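Long-range contacts in attaching and effacing protein, pathogenesis factor (Escherichia coli, PDB 4E9L), which probably mediates attachment of the bacterium to host cells as an intimin/invasin-family adhesin, here represented by a piece containing immunoglobulin-like domains: residues A[206-211]-A[287-292]; A[233-238]-A[267-272]. All coordinates share one frame; numbering follows the deposited sequence.

Contact 1: A[206-211]-A[287-292]; sequences VKAGES and LTVIAG
Val206 and Lys207 run parallel to Val289 and Ile290, and three backbone hydrogen bonds join the two strand ends. Val206 uses both of its polar backbone atoms. Its N donates to Thr288 O at 3.0 Å, and its O accepts from Ile290 N at 2.9 Å. The third bond, Ala208 N to Ile290 O, is also 2.9 Å long but more bent, with an N-H...O angle of 137°. It lies where the 206-211 segment leaves the strand for a type II turn from Lys207 to Glu210. A CA-H...O contact from Val289 CA also reaches Val206 O.

Side-chain contacts lie on both faces of the pair. On the buried face, Val206 CG2 crosses the end of Leu287 and makes an apolar contact with CD2 at 3.9 Å. Val289 has CG1 anti to its backbone N (chi1 -177°), which carries this methyl over Val206 O and against Ala208 CA. On the other face, Ile290 CG1 lies 3.5 Å from Val206 O. Lys207 CG makes an apolar contact with Ile290 CD1 at 4.0 Å and lies 3.4 Å from Ala291 O. The lysine thus makes contact through its aliphatic stem, and its amine end leads away.

Beyond the strands, Gly292 CA packs against Ala208 O. Gly292 N is hydrogen-bonded to Asp322 of the following part of the chain. Thr262 OG1 is hydrogen-bonded to Glu210 O, which accepts, and more weakly to Gly209 N and Lys207 O.

The first strand of this immunoglobulin-like unit begins in the other sheet as 198-201. Its continuation, 205-207, joins the last strand, 278-290, in parallel. Such a switch of the first strand between sheets is characteristic of many immunoglobulin-like beta sandwiches.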
# COMPACT_ATOMS: atom_id res chain seq x y z
N VAL A 206 -2.11 -10.98 -9.34
CA VAL A 206 -1.02 -10.27 -10.04
C VAL A 206 -0.38 -11.23 -11.03
O VAL A 206 -0.15 -12.40 -10.70
CB VAL A 206 0.02 -9.66 -9.05
CG1 VAL A 206 1.18 -8.98 -9.79
CG2 VAL A 206 -0.64 -8.67 -8.08
N LYS A 207 -0.15 -10.76 -12.26
CA LYS A 207 0.50 -11.57 -13.29
C LYS A 207 1.98 -11.75 -12.98
O LYS A 207 2.64 -10.80 -12.51
CB LYS A 207 0.30 -10.96 -14.68
CG LYS A 207 -1.14 -10.98 -15.14
CD LYS A 207 -1.21 -10.63 -16.63
CE LYS A 207 -2.60 -10.80 -17.19
NZ LYS A 207 -3.47 -9.63 -16.90
N ALA A 208 2.51 -12.98 -13.21
CA ALA A 208 3.91 -13.33 -12.97
C ALA A 208 4.84 -12.32 -13.65
O ALA A 208 4.68 -12.03 -14.82
CB ALA A 208 4.20 -14.75 -13.49
N GLY A 209 5.77 -11.76 -12.89
CA GLY A 209 6.71 -10.74 -13.37
C GLY A 209 6.22 -9.32 -13.13
O GLY A 209 7.01 -8.38 -13.24
N GLU A 210 4.92 -9.14 -12.82
CA GLU A 210 4.35 -7.80 -12.61
C GLU A 210 4.32 -7.47 -11.12
O GLU A 210 4.60 -8.32 -10.27
CB GLU A 210 2.94 -7.67 -13.25
CG GLU A 210 2.84 -8.04 -14.73
CD GLU A 210 3.75 -7.29 -15.68
OE1 GLU A 210 4.05 -6.10 -15.43
OE2 GLU A 210 4.17 -7.90 -16.70
N SER A 211 3.99 -6.23 -10.83
CA SER A 211 4.02 -5.76 -9.46
C SER A 211 2.71 -5.13 -9.03
O SER A 211 1.86 -4.83 -9.88
CB SER A 211 5.16 -4.75 -9.32
OG SER A 211 4.88 -3.61 -10.11
N LEU A 287 -2.33 -12.48 -1.80
CA LEU A 287 -2.60 -12.38 -3.22
C LEU A 287 -2.29 -13.70 -3.91
O LEU A 287 -1.60 -14.57 -3.35
CB LEU A 287 -1.97 -11.15 -3.92
CG LEU A 287 -0.45 -11.02 -4.07
CD1 LEU A 287 0.05 -11.74 -5.36
CD2 LEU A 287 -0.08 -9.57 -4.28
N THR A 288 -2.83 -13.84 -5.11
CA THR A 288 -2.57 -14.98 -5.97
C THR A 288 -1.73 -14.48 -7.12
O THR A 288 -2.12 -13.53 -7.83
CB THR A 288 -3.90 -15.61 -6.44
OG1 THR A 288 -4.55 -16.16 -5.29
CG2 THR A 288 -3.70 -16.73 -7.44
N VAL A 289 -0.59 -15.13 -7.35
CA VAL A 289 0.21 -14.86 -8.54
C VAL A 289 -0.35 -15.79 -9.64
O VAL A 289 -0.39 -17.01 -9.49
CB VAL A 289 1.75 -14.99 -8.36
CG1 VAL A 289 2.50 -14.60 -9.65
CG2 VAL A 289 2.25 -14.16 -7.18
N ILE A 290 -0.85 -15.19 -10.71
CA ILE A 290 -1.40 -15.89 -11.87
C ILE A 290 -0.36 -15.85 -12.98
O ILE A 290 0.67 -15.20 -12.81
CB ILE A 290 -2.78 -15.30 -12.25
CG1 ILE A 290 -2.67 -13.81 -12.75
CG2 ILE A 290 -3.77 -15.45 -11.05
CD1 ILE A 290 -3.97 -13.26 -13.49
N ALA A 291 -0.60 -16.54 -14.13
CA ALA A 291 0.38 -16.52 -15.22
C ALA A 291 0.69 -15.11 -15.72
O ALA A 291 -0.18 -14.22 -15.66
CB ALA A 291 -0.07 -17.41 -16.39
N GLY A 292 1.91 -14.91 -16.20
CA GLY A 292 2.32 -13.62 -16.74
C GLY A 292 1.63 -13.33 -18.06
O GLY A 292 0.79 -14.11 -18.54

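Contact 2: A[233-238]-A[267-272]; sequences ASLTGT and GELRVM
Thr236 and Arg270 face each other as a hydrogen-bonded antiparallel pair. Thr236 N donates to Arg270 O at 3.0 Å, and Arg270 N donates back to Thr236 O at 2.9 Å. Two residues along, Ser234 and Met272 form the next hydrogen-bonded pair. The bond from Met272 N to Ser234 O is nearly straight, at 175°, and lies in the carbonyl plane. Between them, Leu235 and Val271 form a non-hydrogen-bonded pair. Their side chains lie alongside each other and point the same way, with Leu235 CD2 3.7 Å from Val271 CB. Leu269 CD1 adds to this apolar face, 4.2 Å from Leu235 CB.

On the other face, the Thr236 and Arg270 side chains cross at about a right angle. Thr236 OG1 sits between its backbone N and carbonyl carbon (chi1 58°), which places it 3.6 Å from Arg270 CB. In the conformer given, a bend at chi3 (-62°) brings the Arg270 guanidinium beside Thr236 and Gly237. Thr236 C lies over one of its faces, and NH2 comes within 3.6 Å of Gly237 N. One water bonds to Thr236 OG1 and weakly to Arg270 O. A second links Thr238 OG1 and Glu268 N by weak bonds.

Further out, Leu235 and Leu269 reach Ala243, and Leu269 and Val271 meet Leu260 of the opposing sheet. Glu268 turns from this pair toward strand 278-290, where Thr288 and Gln286 bind its carboxylate. Gly237 O accepts from Ser240 OG just past the strand end.

Backbone bonds hold the strands side by side, and the side chains make the two faces differ. Leucine and valine turn into the sandwich. The side carrying Ser234, Thr236 and Arg270 is the more exposed one and takes in water.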
# COMPACT_ATOMS: atom_id res chain seq x y z
N ALA A 233 9.98 -6.40 5.14
CA ALA A 233 8.85 -7.27 4.86
C ALA A 233 9.26 -8.71 4.81
O ALA A 233 10.41 -9.04 4.48
CB ALA A 233 8.16 -6.87 3.55
N SER A 234 8.30 -9.57 5.10
CA SER A 234 8.44 -11.01 5.02
C SER A 234 7.44 -11.49 3.94
O SER A 234 6.27 -11.08 3.95
CB SER A 234 8.09 -11.64 6.37
OG SER A 234 8.14 -13.05 6.27
N LEU A 235 7.92 -12.34 3.02
CA LEU A 235 7.11 -12.94 1.95
C LEU A 235 7.05 -14.45 2.20
O LEU A 235 8.08 -15.07 2.42
CB LEU A 235 7.71 -12.66 0.55
CG LEU A 235 7.71 -11.20 0.05
CD1 LEU A 235 8.18 -11.14 -1.39
CD2 LEU A 235 6.30 -10.57 0.10
N THR A 236 5.85 -15.02 2.19
CA THR A 236 5.67 -16.47 2.40
C THR A 236 4.69 -17.03 1.37
O THR A 236 4.01 -16.26 0.68
CB THR A 236 5.25 -16.79 3.84
OG1 THR A 236 4.04 -16.10 4.15
CG2 THR A 236 6.32 -16.47 4.87
N GLY A 237 4.63 -18.35 1.27
CA GLY A 237 3.74 -19.04 0.35
C GLY A 237 4.47 -19.54 -0.88
O GLY A 237 5.65 -19.21 -1.10
N THR A 238 3.79 -20.36 -1.66
CA THR A 238 4.28 -21.00 -2.90
C THR A 238 4.99 -20.00 -3.81
O THR A 238 6.08 -20.25 -4.30
CB THR A 238 3.08 -21.66 -3.62
OG1 THR A 238 2.51 -22.66 -2.77
CG2 THR A 238 3.46 -22.27 -4.97
N GLY A 267 0.92 -18.98 -7.88
CA GLY A 267 0.38 -19.52 -6.64
C GLY A 267 0.16 -18.46 -5.58
O GLY A 267 0.25 -17.26 -5.85
N GLU A 268 -0.12 -18.91 -4.35
CA GLU A 268 -0.35 -18.02 -3.22
C GLU A 268 0.91 -17.33 -2.74
O GLU A 268 2.00 -17.91 -2.71
CB GLU A 268 -1.06 -18.75 -2.05
CG GLU A 268 -2.49 -19.18 -2.33
CD GLU A 268 -3.46 -18.13 -2.86
OE1 GLU A 268 -3.60 -17.06 -2.22
OE2 GLU A 268 -4.11 -18.41 -3.89
N LEU A 269 0.74 -16.09 -2.33
CA LEU A 269 1.77 -15.22 -1.78
C LEU A 269 1.17 -14.38 -0.64
O LEU A 269 0.07 -13.84 -0.78
CB LEU A 269 2.27 -14.30 -2.92
CG LEU A 269 3.37 -13.28 -2.60
CD1 LEU A 269 4.55 -13.95 -1.96
CD2 LEU A 269 3.84 -12.58 -3.87
N ARG A 270 1.88 -14.30 0.48
CA ARG A 270 1.47 -13.50 1.64
C ARG A 270 2.57 -12.51 1.97
O ARG A 270 3.75 -12.88 1.91
CB ARG A 270 1.17 -14.39 2.86
CG ARG A 270 -0.10 -15.22 2.70
CD ARG A 270 -0.33 -16.20 3.85
NE ARG A 270 0.74 -17.20 3.98
CZ ARG A 270 0.84 -18.30 3.25
NH1 ARG A 270 -0.05 -18.56 2.29
NH2 ARG A 270 1.83 -19.15 3.46
N VAL A 271 2.19 -11.26 2.28
CA VAL A 271 3.13 -10.20 2.62
C VAL A 271 2.85 -9.68 4.01
O VAL A 271 1.74 -9.23 4.30
CB VAL A 271 3.24 -9.06 1.55
CG1 VAL A 271 1.89 -8.48 1.18
CG2 VAL A 271 4.22 -7.96 1.98
N MET A 272 3.86 -9.73 4.85
CA MET A 272 3.79 -9.21 6.21
C MET A 272 4.84 -8.10 6.36
O MET A 272 6.03 -8.40 6.37
CB MET A 272 3.99 -10.34 7.24
CG MET A 272 4.03 -9.86 8.71
SD MET A 272 2.57 -8.89 9.17
CE MET A 272 1.39 -10.26 9.45
O HOH W 1 4.17 -13.55 5.01
O HOH W 2 -0.29 -22.31 -4.31

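In the fold
Both contacts belong to one four-stranded mixed sheet of a single immunoglobulin-like unit, and their centres lie about 12 Å apart. Contact 1 joins one outermost strand, 205-207, to strand 278-290. Contact 2 joins the other outermost strand, 231-236, to strand 267-275. The two inner strands are neighbours, so Val289 N can bond to Gly267 O. Contact 2 is also nested within the chain loop closed by contact 1. Contact 1 is the more buried, parallel and mostly apolar in its side chains. Contact 2 is antiparallel and nearer the surface, with water and arginine on its outer face.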